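Local coordinates for UPF0141 protein yjdB (Campylobacter jejuni subsp. jejuni HB93-13, PDB 4TN0), which probably transfers phosphoethanolamine to acceptor molecules in the periplasm, using a zinc site in an alkaline phosphatase-like domain, and is required for polymyxin resistance and motility, at residues Ser156-Tyr162 / Thr192-Leu197. Numbering follows the deposited sequence.
Sequences SHGPTYY and TYDNTL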
loop_
_atom_site.group_PDB
_atom_site.type_symbol
_atom_site.label_atom_id
_atom_site.label_comp_id
_atom_site.label_asym_id
_atom_site.label_seq_id
_atom_site.Cartn_x
_atom_site.Cartn_y
_atom_site.Cartn_z
ATOM N N SER A 156 -3.192 -10.312 -2.170
ATOM C CA SER A 156 -3.340 -11.626 -1.574
ATOM C C SER A 156 -4.782 -11.964 -1.169
ATOM O O SER A 156 -4.976 -12.774 -0.281
ATOM C CB SER A 156 -2.466 -11.732 -0.327
ATOM O OG SER A 156 -1.089 -11.603 -0.606
ATOM N N HIS A 157 -5.777 -11.350 -1.796
ATOM C CA HIS A 157 -7.170 -11.546 -1.395
ATOM C C HIS A 157 -7.491 -13.036 -1.278
ATOM O O HIS A 157 -7.114 -13.813 -2.137
ATOM C CB HIS A 157 -8.120 -10.887 -2.411
ATOM C CG HIS A 157 -9.570 -10.989 -2.041
ATOM N ND1 HIS A 157 -10.428 -11.902 -2.628
ATOM C CD2 HIS A 157 -10.321 -10.278 -1.163
ATOM C CE1 HIS A 157 -11.639 -11.760 -2.117
ATOM N NE2 HIS A 157 -11.601 -10.780 -1.225
ATOM N N GLY A 158 -8.119 -13.437 -0.183
ATOM C CA GLY A 158 -8.492 -14.828 0.031
ATOM C C GLY A 158 -9.998 -14.980 0.009
ATOM O O GLY A 158 -10.718 -13.981 -0.109
ATOM N N PRO A 159 -10.501 -16.219 0.137
ATOM C CA PRO A 159 -9.796 -17.493 0.354
ATOM C C PRO A 159 -9.175 -18.167 -0.883
ATOM O O PRO A 159 -8.395 -19.120 -0.722
ATOM C CB PRO A 159 -10.896 -18.380 0.930
ATOM C CG PRO A 159 -12.129 -17.872 0.265
ATOM C CD PRO A 159 -11.966 -16.384 0.199
ATOM N N THR A 160 -9.472 -17.672 -2.084
ATOM C CA THR A 160 -8.906 -18.251 -3.308
ATOM C C THR A 160 -7.511 -17.693 -3.629
ATOM O O THR A 160 -7.294 -17.159 -4.730
ATOM C CB THR A 160 -9.793 -17.986 -4.542
ATOM O OG1 THR A 160 -9.998 -16.580 -4.684
ATOM C CG2 THR A 160 -11.129 -18.707 -4.432
ATOM N N TYR A 161 -6.581 -17.818 -2.682
ATOM C CA TYR A 161 -5.225 -17.313 -2.844
ATOM C C TYR A 161 -4.520 -17.772 -4.116
ATOM O O TYR A 161 -3.806 -16.999 -4.756
ATOM C CB TYR A 161 -4.359 -17.731 -1.661
ATOM C CG TYR A 161 -4.902 -17.365 -0.306
ATOM C CD1 TYR A 161 -4.897 -16.043 0.112
ATOM C CD2 TYR A 161 -5.345 -18.343 0.589
ATOM C CE1 TYR A 161 -5.375 -15.684 1.361
ATOM C CE2 TYR A 161 -5.828 -18.000 1.852
ATOM C CZ TYR A 161 -5.829 -16.657 2.236
ATOM O OH TYR A 161 -6.292 -16.257 3.471
ATOM N N TYR A 162 -4.718 -19.036 -4.474
ATOM C CA TYR A 162 -4.009 -19.651 -5.595
ATOM C C TYR A 162 -4.375 -18.990 -6.919
ATOM O O TYR A 162 -3.703 -19.202 -7.919
ATOM C CB TYR A 162 -4.311 -21.156 -5.653
ATOM C CG TYR A 162 -5.726 -21.451 -6.055
ATOM C CD1 TYR A 162 -6.748 -21.415 -5.126
ATOM C CD2 TYR A 162 -6.044 -21.766 -7.374
ATOM C CE1 TYR A 162 -8.054 -21.677 -5.490
ATOM C CE2 TYR A 162 -7.353 -22.031 -7.751
ATOM C CZ TYR A 162 -8.351 -21.989 -6.807
ATOM O OH TYR A 162 -9.653 -22.250 -7.166
ATOM N N THR A 192 1.110 -21.131 -0.641
ATOM C CA THR A 192 0.204 -20.443 -1.553
ATOM C C THR A 192 0.137 -18.962 -1.233
ATOM O O THR A 192 0.142 -18.118 -2.128
ATOM C CB THR A 192 -1.203 -21.044 -1.479
ATOM O OG1 THR A 192 -1.100 -22.473 -1.406
ATOM C CG2 THR A 192 -2.034 -20.639 -2.678
ATOM N N TYR A 193 0.080 -18.661 0.062
ATOM C CA TYR A 193 -0.006 -17.293 0.542
ATOM C C TYR A 193 1.270 -16.537 0.186
ATOM O O TYR A 193 1.206 -15.374 -0.236
ATOM C CB TYR A 193 -0.283 -17.261 2.067
ATOM C CG TYR A 193 -0.396 -15.854 2.635
ATOM C CD1 TYR A 193 -1.546 -15.093 2.432
ATOM C CD2 TYR A 193 0.644 -15.292 3.380
ATOM C CE1 TYR A 193 -1.654 -13.794 2.930
ATOM C CE2 TYR A 193 0.540 -14.001 3.900
ATOM C CZ TYR A 193 -0.613 -13.263 3.672
ATOM O OH TYR A 193 -0.725 -11.993 4.176
ATOM N N ASP A 194 2.411 -17.203 0.359
ATOM C CA ASP A 194 3.719 -16.627 0.066
ATOM C C ASP A 194 3.949 -16.371 -1.429
ATOM O O ASP A 194 4.596 -15.374 -1.822
ATOM C CB ASP A 194 4.814 -17.530 0.609
ATOM C CG ASP A 194 4.942 -17.429 2.108
ATOM O OD1 ASP A 194 4.307 -16.523 2.685
ATOM O OD2 ASP A 194 5.700 -18.212 2.709
ATOM N N ASN A 195 3.417 -17.263 -2.260
ATOM C CA ASN A 195 3.448 -17.047 -3.703
ATOM C C ASN A 195 2.769 -15.741 -4.073
ATOM O O ASN A 195 3.264 -15.017 -4.930
ATOM C CB ASN A 195 2.767 -18.190 -4.456
ATOM C CG ASN A 195 3.581 -19.451 -4.469
ATOM O OD1 ASN A 195 4.787 -19.434 -4.229
ATOM N ND2 ASN A 195 2.916 -20.570 -4.741
ATOM N N THR A 196 1.635 -15.446 -3.438
ATOM C CA THR A 196 0.919 -14.214 -3.733
ATOM C C THR A 196 1.769 -13.006 -3.354
ATOM O O THR A 196 1.713 -11.975 -4.013
ATOM C CB THR A 196 -0.438 -14.119 -2.990
ATOM O OG1 THR A 196 -0.221 -13.929 -1.578
ATOM C CG2 THR A 196 -1.225 -15.351 -3.199
ATOM N N LEU A 197 2.557 -13.144 -2.291
ATOM C CA LEU A 197 3.453 -12.071 -1.855
ATOM C C LEU A 197 4.596 -11.876 -2.860
ATOM O O LEU A 197 4.992 -10.742 -3.162
ATOM C CB LEU A 197 4.014 -12.384 -0.465
ATOM C CG LEU A 197 3.034 -12.417 0.727
ATOM C CD1 LEU A 197 3.737 -12.772 2.020
ATOM C CD2 LEU A 197 2.297 -11.086 0.885
#
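S156 and Y161, five residues apart in a loop, both lie against one side of the helical segment 192-197: the CA atoms of S156 and T196 are 5.4 Å apart, those of Y161 and Y193 6.2 Å. A hydrogen bond joins the two segments, S156 OG donating to T196 OG1 at 2.7 Å. T196 reaches it because OG1 stands between its own backbone N and carbonyl carbon (chi1 70°), which also turns it back toward the carbonyl O of Y193, three residues earlier, at a separation too short to be taken literally. If that second bond is real, the buried hydroxyl accepts from S156 and donates to Y193 O. The other branch of T196, the methyl CG2, packs on Y161 O at 3.4 Å. Beside the hydroxyl pair, L197 CD2 approaches S156 OG.

Y161 and Y193 form an offset edge-to-face pair, with ring planes at 89° and centroids 5.9 Å apart. The Y193 ring turns its edge toward the face of Y161, the nearest atoms being Y193 CD1 and Y161 CE1 at 4.0 Å. Y193 CE1 also meets S156 CB, so this one ring touches both S156 and Y161. One turn before T196, the T192 methyl packs against the start of the 3-10 segment, CG2 lying 3.6 Å from Y162 N and also touching the CB atoms of Y161 and Y162.

Outside the pair, Y161 OH is hydrogen-bonded to E229 OE2 and Y193 OH to T27 O. S156 shares a backbone hydrogen bond with the zinc ligand E26, and its side chain lies about 9 Å from the zinc ion, consistent with a place behind the metal site. The contact thus ties the loop following strand 146-152 to helix 186-211, while L231 of strand 230-231 touches both tyrosines and L238 of strand 237-238 packs on Y161.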